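PDB 5Z3K: glucosidase from Croceicoccus marinus, which probably hydrolyses O-glycosidic bonds, acting as a beta-glucosidase of glycoside hydrolase family 39. Local coordinates for residues Y86-T91 / V134-C139; W152-Q157 / Y173-A178; M382-R387 / D415-G420. All coordinates share one frame; numbering follows the deposited sequence.

Contact 1 (Y86-T91 / V134-C139); sequences YNFAAT and VRHYVC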
# COMPACT_ATOMS: atom_id res chain seq x y z
N TYR A 86 -8.89 -5.19 28.23
CA TYR A 86 -8.62 -4.88 26.84
C TYR A 86 -9.89 -5.02 26.01
O TYR A 86 -10.78 -5.80 26.34
CB TYR A 86 -7.54 -5.82 26.28
CG TYR A 86 -6.19 -5.62 26.92
CD1 TYR A 86 -5.94 -6.09 28.21
CD2 TYR A 86 -5.18 -4.94 26.26
CE1 TYR A 86 -4.70 -5.90 28.81
CE2 TYR A 86 -3.93 -4.75 26.85
CZ TYR A 86 -3.71 -5.23 28.13
OH TYR A 86 -2.49 -5.04 28.73
N ASN A 87 -9.95 -4.26 24.92
CA ASN A 87 -11.12 -4.23 24.04
C ASN A 87 -10.66 -4.73 22.67
O ASN A 87 -10.32 -3.95 21.78
CB ASN A 87 -11.72 -2.80 23.99
CG ASN A 87 -12.84 -2.64 22.97
OD1 ASN A 87 -13.47 -3.61 22.56
ND2 ASN A 87 -13.07 -1.40 22.54
N PHE A 88 -10.61 -6.06 22.53
CA PHE A 88 -10.06 -6.70 21.33
C PHE A 88 -11.12 -7.09 20.30
O PHE A 88 -10.74 -7.46 19.18
CB PHE A 88 -9.28 -7.97 21.71
CG PHE A 88 -7.97 -7.72 22.44
CD1 PHE A 88 -7.02 -6.84 21.95
CD2 PHE A 88 -7.68 -8.42 23.60
CE1 PHE A 88 -5.80 -6.65 22.61
CE2 PHE A 88 -6.45 -8.24 24.27
CZ PHE A 88 -5.52 -7.34 23.77
N ALA A 89 -12.41 -7.00 20.62
CA ALA A 89 -13.41 -7.71 19.83
C ALA A 89 -13.39 -7.29 18.36
O ALA A 89 -13.27 -8.13 17.47
CB ALA A 89 -14.81 -7.50 20.42
N ALA A 90 -13.52 -5.98 18.09
CA ALA A 90 -13.62 -5.58 16.69
C ALA A 90 -12.30 -5.81 15.97
O ALA A 90 -12.27 -6.27 14.82
CB ALA A 90 -14.05 -4.11 16.58
N THR A 91 -11.19 -5.51 16.65
CA THR A 91 -9.88 -5.73 16.06
C THR A 91 -9.64 -7.22 15.79
O THR A 91 -9.10 -7.59 14.75
CB THR A 91 -8.79 -5.15 16.96
OG1 THR A 91 -9.07 -3.78 17.23
CG2 THR A 91 -7.42 -5.25 16.27
N VAL A 134 0.49 -7.02 21.81
CA VAL A 134 1.31 -7.83 20.92
C VAL A 134 1.17 -9.31 21.28
O VAL A 134 1.04 -10.16 20.39
CB VAL A 134 2.77 -7.36 20.97
CG1 VAL A 134 3.67 -8.27 20.13
CG2 VAL A 134 2.89 -5.92 20.49
N ARG A 135 1.20 -9.63 22.57
CA ARG A 135 1.06 -11.02 22.99
C ARG A 135 -0.31 -11.57 22.62
O ARG A 135 -0.44 -12.77 22.34
CB ARG A 135 1.28 -11.13 24.50
CG ARG A 135 2.73 -11.04 24.91
CD ARG A 135 2.93 -11.29 26.42
NE ARG A 135 4.33 -11.08 26.76
CZ ARG A 135 5.32 -11.92 26.44
NH1 ARG A 135 5.04 -13.05 25.79
NH2 ARG A 135 6.57 -11.64 26.77
N HIS A 136 -1.34 -10.73 22.63
CA HIS A 136 -2.66 -11.18 22.21
C HIS A 136 -2.67 -11.58 20.74
O HIS A 136 -3.31 -12.57 20.36
CB HIS A 136 -3.69 -10.10 22.50
CG HIS A 136 -5.06 -10.42 22.01
ND1 HIS A 136 -5.91 -11.29 22.67
CD2 HIS A 136 -5.74 -10.00 20.92
CE1 HIS A 136 -7.05 -11.38 22.01
NE2 HIS A 136 -6.97 -10.61 20.94
N TYR A 137 -1.95 -10.84 19.89
CA TYR A 137 -2.00 -11.13 18.46
C TYR A 137 -0.87 -12.02 17.97
O TYR A 137 -0.91 -12.45 16.82
CB TYR A 137 -2.05 -9.82 17.66
CG TYR A 137 -3.41 -9.18 17.83
CD1 TYR A 137 -4.55 -9.80 17.34
CD2 TYR A 137 -3.56 -7.99 18.54
CE1 TYR A 137 -5.80 -9.25 17.51
CE2 TYR A 137 -4.82 -7.42 18.72
CZ TYR A 137 -5.93 -8.05 18.20
OH TYR A 137 -7.19 -7.52 18.40
N VAL A 138 0.13 -12.32 18.81
CA VAL A 138 1.28 -13.12 18.41
C VAL A 138 1.37 -14.43 19.19
O VAL A 138 1.71 -15.47 18.62
CB VAL A 138 2.59 -12.32 18.52
CG1 VAL A 138 3.79 -13.21 18.21
CG2 VAL A 138 2.56 -11.10 17.58
N CYS A 139 1.07 -14.40 20.49
CA CYS A 139 1.26 -15.57 21.36
C CYS A 139 -0.04 -16.12 21.93
O CYS A 139 0.00 -16.89 22.89
CB CYS A 139 2.22 -15.21 22.51
SG CYS A 139 3.77 -14.50 21.95

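Contact 2 (W152-Q157 / Y173-A178); sequences WEFGDQ and YEMYAA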
# COMPACT_ATOMS: atom_id res chain seq x y z
N TRP A 152 4.84 -4.25 13.24
CA TRP A 152 4.27 -3.33 14.22
C TRP A 152 4.81 -1.93 13.95
O TRP A 152 6.03 -1.70 14.03
CB TRP A 152 4.57 -3.81 15.65
CG TRP A 152 3.88 -5.11 15.95
CD1 TRP A 152 4.32 -6.36 15.65
CD2 TRP A 152 2.60 -5.27 16.58
NE1 TRP A 152 3.40 -7.30 16.07
CE2 TRP A 152 2.34 -6.65 16.64
CE3 TRP A 152 1.66 -4.38 17.10
CZ2 TRP A 152 1.18 -7.17 17.22
CZ3 TRP A 152 0.50 -4.90 17.67
CH2 TRP A 152 0.27 -6.28 17.72
N GLU A 153 3.92 -1.02 13.62
CA GLU A 153 4.28 0.35 13.27
C GLU A 153 3.90 1.28 14.41
O GLU A 153 2.76 1.25 14.89
CB GLU A 153 3.58 0.80 11.98
CG GLU A 153 3.95 2.23 11.53
CD GLU A 153 3.21 2.66 10.27
OE1 GLU A 153 3.78 3.41 9.44
OE2 GLU A 153 2.04 2.23 10.11
N PHE A 154 4.83 2.13 14.80
CA PHE A 154 4.52 3.20 15.74
C PHE A 154 4.50 4.54 15.01
O PHE A 154 5.53 4.97 14.49
CB PHE A 154 5.52 3.28 16.90
CG PHE A 154 5.17 4.37 17.88
CD1 PHE A 154 4.27 4.13 18.91
CD2 PHE A 154 5.70 5.64 17.75
CE1 PHE A 154 3.91 5.15 19.80
CE2 PHE A 154 5.36 6.66 18.63
CZ PHE A 154 4.45 6.41 19.65
N GLY A 155 3.35 5.20 15.02
CA GLY A 155 3.26 6.54 14.49
C GLY A 155 2.33 6.69 13.30
O GLY A 155 2.10 5.74 12.54
N ASP A 156 1.81 7.90 13.11
CA ASP A 156 1.11 8.25 11.88
C ASP A 156 1.24 9.76 11.69
O ASP A 156 0.59 10.52 12.41
CB ASP A 156 -0.36 7.81 11.93
CG ASP A 156 -1.06 8.02 10.60
OD1 ASP A 156 -1.56 9.14 10.38
OD2 ASP A 156 -1.11 7.08 9.78
N GLN A 157 2.07 10.17 10.73
CA GLN A 157 2.24 11.57 10.36
C GLN A 157 2.48 12.50 11.56
O GLN A 157 1.78 13.50 11.73
CB GLN A 157 1.03 12.06 9.57
CG GLN A 157 0.38 10.96 8.76
CD GLN A 157 -0.73 11.42 7.84
OE1 GLN A 157 -0.61 12.44 7.16
NE2 GLN A 157 -1.80 10.64 7.77
N TYR A 173 9.74 10.00 20.67
CA TYR A 173 10.85 9.04 20.63
C TYR A 173 10.77 8.05 21.78
O TYR A 173 11.02 6.85 21.60
CB TYR A 173 12.20 9.77 20.68
CG TYR A 173 12.43 10.88 19.67
CD1 TYR A 173 11.77 10.90 18.45
CD2 TYR A 173 13.33 11.90 19.95
CE1 TYR A 173 12.00 11.93 17.53
CE2 TYR A 173 13.56 12.93 19.05
CZ TYR A 173 12.90 12.95 17.85
OH TYR A 173 13.15 13.98 16.96
N GLU A 174 10.47 8.53 22.99
CA GLU A 174 10.43 7.61 24.12
C GLU A 174 9.29 6.62 23.97
O GLU A 174 9.43 5.44 24.35
CB GLU A 174 10.32 8.40 25.43
CG GLU A 174 11.57 9.19 25.77
CD GLU A 174 12.79 8.30 26.00
OE1 GLU A 174 13.85 8.56 25.38
OE2 GLU A 174 12.69 7.36 26.82
N MSE A 175 8.18 7.06 23.40
CA MSE A 175 7.05 6.18 23.12
C MSE A 175 7.44 5.14 22.07
O MSE A 175 7.08 3.97 22.19
CB MSE A 175 5.86 7.00 22.64
CG MSE A 175 5.12 7.70 23.74
SE MSE A 175 3.68 8.81 23.09
CE MSE A 175 2.36 7.43 22.60
N TYR A 176 8.19 5.56 21.05
CA TYR A 176 8.68 4.60 20.07
C TYR A 176 9.56 3.55 20.74
O TYR A 176 9.41 2.35 20.49
CB TYR A 176 9.47 5.29 18.95
CG TYR A 176 9.99 4.26 17.99
CD1 TYR A 176 9.11 3.59 17.13
CD2 TYR A 176 11.32 3.89 17.97
CE1 TYR A 176 9.56 2.61 16.27
CE2 TYR A 176 11.78 2.91 17.11
CZ TYR A 176 10.89 2.27 16.26
OH TYR A 176 11.30 1.29 15.40
N ALA A 177 10.49 3.98 21.59
CA ALA A 177 11.39 3.03 22.23
C ALA A 177 10.63 2.06 23.12
O ALA A 177 10.95 0.87 23.17
CB ALA A 177 12.47 3.77 23.03
N ALA A 178 9.61 2.55 23.83
CA ALA A 178 8.79 1.67 24.65
C ALA A 178 8.08 0.62 23.80
O ALA A 178 8.06 -0.56 24.15
CB ALA A 178 7.77 2.49 25.45

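Contact 3 (M382-R387 / D415-G420); sequences MYLTAR and DARSTG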
# COMPACT_ATOMS: atom_id res chain seq x y z
N MSE A 382 -1.28 19.98 -17.65
CA MSE A 382 -1.01 21.02 -16.68
C MSE A 382 0.00 20.56 -15.65
O MSE A 382 0.65 21.39 -15.01
CB MSE A 382 -2.29 21.49 -16.00
CG MSE A 382 -3.02 20.42 -15.27
SE MSE A 382 -4.38 21.19 -14.10
CE MSE A 382 -5.47 19.61 -13.93
N TYR A 383 0.19 19.25 -15.50
CA TYR A 383 1.19 18.74 -14.58
C TYR A 383 2.55 18.52 -15.24
O TYR A 383 3.49 18.07 -14.57
CB TYR A 383 0.69 17.45 -13.92
CG TYR A 383 -0.44 17.71 -12.95
CD1 TYR A 383 -0.20 18.21 -11.67
CD2 TYR A 383 -1.76 17.48 -13.32
CE1 TYR A 383 -1.26 18.46 -10.79
CE2 TYR A 383 -2.80 17.73 -12.46
CZ TYR A 383 -2.55 18.21 -11.20
OH TYR A 383 -3.63 18.44 -10.37
N LEU A 384 2.69 18.86 -16.52
CA LEU A 384 3.99 18.80 -17.20
C LEU A 384 4.68 20.15 -17.27
O LEU A 384 5.74 20.27 -17.89
CB LEU A 384 3.81 18.21 -18.60
CG LEU A 384 3.39 16.73 -18.56
CD1 LEU A 384 2.83 16.26 -19.89
CD2 LEU A 384 4.55 15.85 -18.11
N THR A 385 4.12 21.17 -16.62
CA THR A 385 4.76 22.47 -16.49
C THR A 385 5.62 22.48 -15.24
O THR A 385 5.16 22.09 -14.16
CB THR A 385 3.70 23.57 -16.41
OG1 THR A 385 2.84 23.48 -17.55
CG2 THR A 385 4.35 24.94 -16.36
N ALA A 386 6.87 22.93 -15.37
CA ALA A 386 7.73 23.03 -14.20
C ALA A 386 7.19 24.10 -13.25
O ALA A 386 6.64 25.11 -13.67
CB ALA A 386 9.16 23.37 -14.60
N ARG A 387 7.33 23.85 -11.95
CA ARG A 387 6.98 24.84 -10.94
C ARG A 387 8.07 25.90 -10.83
O ARG A 387 9.24 25.64 -11.09
CB ARG A 387 6.81 24.19 -9.57
CG ARG A 387 5.90 22.99 -9.52
CD ARG A 387 5.78 22.51 -8.08
NE ARG A 387 5.12 21.20 -8.00
CZ ARG A 387 5.74 20.05 -8.22
NH1 ARG A 387 7.04 20.03 -8.54
NH2 ARG A 387 5.08 18.91 -8.13
N ASP A 415 9.50 16.22 -19.20
CA ASP A 415 9.64 15.50 -20.46
C ASP A 415 8.86 14.19 -20.49
O ASP A 415 8.98 13.42 -21.46
CB ASP A 415 11.12 15.23 -20.74
CG ASP A 415 11.93 16.51 -20.90
OD1 ASP A 415 11.41 17.46 -21.53
OD2 ASP A 415 13.06 16.58 -20.37
N ALA A 416 8.03 13.93 -19.48
CA ALA A 416 7.35 12.64 -19.36
C ALA A 416 5.96 12.62 -19.99
O ALA A 416 5.10 11.86 -19.53
CB ALA A 416 7.26 12.24 -17.88
N ARG A 417 5.72 13.43 -21.02
CA ARG A 417 4.44 13.38 -21.73
C ARG A 417 4.22 11.99 -22.30
O ARG A 417 5.16 11.32 -22.73
CB ARG A 417 4.42 14.43 -22.85
CG ARG A 417 3.18 14.38 -23.74
CD ARG A 417 3.15 15.54 -24.74
NE ARG A 417 3.34 16.82 -24.06
CZ ARG A 417 2.37 17.50 -23.47
NH1 ARG A 417 1.13 17.02 -23.47
NH2 ARG A 417 2.63 18.66 -22.87
N SER A 418 2.96 11.53 -22.26
CA SER A 418 2.64 10.20 -22.77
C SER A 418 2.94 10.11 -24.27
O SER A 418 2.81 11.09 -25.01
CB SER A 418 1.17 9.87 -22.51
OG SER A 418 0.72 8.80 -23.31
N THR A 419 3.37 8.92 -24.71
CA THR A 419 3.60 8.71 -26.13
C THR A 419 2.30 8.77 -26.92
O THR A 419 2.32 9.03 -28.12
CB THR A 419 4.30 7.37 -26.36
OG1 THR A 419 5.54 7.34 -25.64
CG2 THR A 419 4.61 7.15 -27.84
N GLY A 420 1.17 8.58 -26.25
CA GLY A 420 -0.11 8.64 -26.92
C GLY A 420 -0.49 7.40 -27.68
O GLY A 420 -1.30 7.49 -28.62

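Contact 1 (Y86-T91 / V134-C139)
The ring of F88 lies between two neighbours. On one face the imidazole of H136 is stacked almost exactly parallel, with planes 3° apart and ring centroids 3.5 Å from each other; toward the rim of the opposite face sits CB of Y86. H136 in turn has F88 on one face and, in its own plane at the edge, CD2 of Y137. The imidazole edge meets the tyrosine face: CD2 of H136 sits 3.3 Å above the Y137 ring plane, over its centre. The Y137 ring approaches F88 obliquely, at 82°, with CE2 of Y137 4.0 Å from CD1 of F88. Together F88, H136 and Y137 make a buried aromatic cluster.

H136 reaches the phenyl face because CG is anti to its backbone N (chi1 176°), and the two side chains run past each other in opposite directions. Both segments belong to the helical layer outside the (beta/alpha)8 barrel: F88 lies on the loop leading into helix 89-100, while H136 and Y137 form part of the last turn of helix 123-138. Flat, apolar phenylalanine suits a site against imidazole, since it fills the space without competing for the nitrogens. Those are used elsewhere, ND1 by the carbonyl oxygen of W141 and NE2 by the carboxylate of D92. Two such acceptors could favour a protonated imidazole.

The hydroxyl of Y137 comes to rest against T91, whose CG2 is 3.1 Å from OH, the two side chains crossing at about a right angle. Threonine serves two purposes here: its methyl turns to the tyrosine, while OG1 hydrogen-bonds to OG of S61. The tyrosine OH makes a weak hydrogen bond to the same OD1 of D92 that accepts from H136 NE2.

Contact 2 (W152-Q157 / Y173-A178)
F154 lays one face of its phenyl ring on the backbone of the helix, so that CA of Y176 makes a CH-pi contact 4.2 Å from the centroid and 20° off the ring normal. Toward the rim of that face lie the backbone N of Y176 and C of M175. The tip of the ring meets the selenomethionine M175: CZ of F154 is 3.4 Å from its CB, and a bend in the M175 chain at chi3 (74°) brings CE round to the ring edge, in plane. At the other end, CB of F154 abuts the edge of the Y176 ring, 3.6 Å from CD1. Replacing F154 by an alanine removes the ring, which would probably cost Y176 CA its CH-pi partner and open a gap beside the CB and CE of M175.

In the next shell, the F172 ring meets F154 edge-to-face, and Y126 of helix 123-138 touches both F154 and M175. A tyrosine suits position Y176, its ring packing on F154 while OH hydrogen-bonds to the carbonyl oxygen of P220. The adjacent E153 points away from the helix, its carboxylate held by R55, T108, S225 and S263, while D156 pairs with R55 and Y264.

Strand 151-154, helix 169-186 and the parallel strand 191-197 form a beta-alpha-beta unit of the (beta/alpha)8 barrel, with F154 turned out to the helix and E153 away from it.

Contact 3 (M382-R387 / D415-G420)
L384 and R417 cross at about a right angle, the leucine tip pushing into the concave side of a folded arginine. CD1 of L384 stands over the centre of one guanidinium face, 3.7 Å above its plane, and is 3.8 Å from CA of R417 as well. One methyl thus touches both ends of the same residue. That is possible because the arginine chain, extended through chi1 and chi2, turns back at chi3 (-51°) and brings its flat head round beside its own backbone. The other branch, CD2 of L384, lies 4.0 Å from C of A416, so it rests on the peptide joining A416 to R417, and CD1 on R417 itself. The small side chain of A416 is consistent with the close approach of CD2 to the backbone.

Leucine fits because its forked tip can serve two surfaces at once, and it is buried, whereas R417 is exposed. The polar rim of the guanidinium is used separately: NH1 makes a salt bridge with D381, which belongs to the same loop as L384. Arginine therefore offers two things here, a flat face for the methyl and charged N-H groups for the acid.

The two segments are loops of the beta-rich part of the chain, one following strand 369-376 and the other leading into strand 423-429, both strands of the large mixed sheet. Just beyond R417 the second loop is shaped by an ST turn, in which G420 N donates to OG of S418 (3.0 Å, 153°).

With neither a hydrogen bond nor a salt bridge between the segments themselves, the pairing probably rests on van der Waals contact of leucine methyls with a peptide and a guanidinium face; the charge of R417 is likely to be largely balanced by D381.

From the N terminus, contact 1 comes first, closing a loop of 42 residues that includes strand 104-109 and much of helices 89-100 and 123-138. Contact 2 opens after it and spans only 15 residues, from strand 151-154 to helix 169-186. Contact 3 closes a 27-residue excursion between strands 369-376 and 423-429. The three follow in series; none nests in or crosses another. The first two are neighbours in the barrel domain, where helix 123-138 packs on strand 151-154: W152 lies against V134, V138 and Y137, with W152 CH2 3.7 Å from V134 CA. Contact 3 belongs to the beta-rich region, its centre about 48 Å from that of contact 1, across the chain's centre.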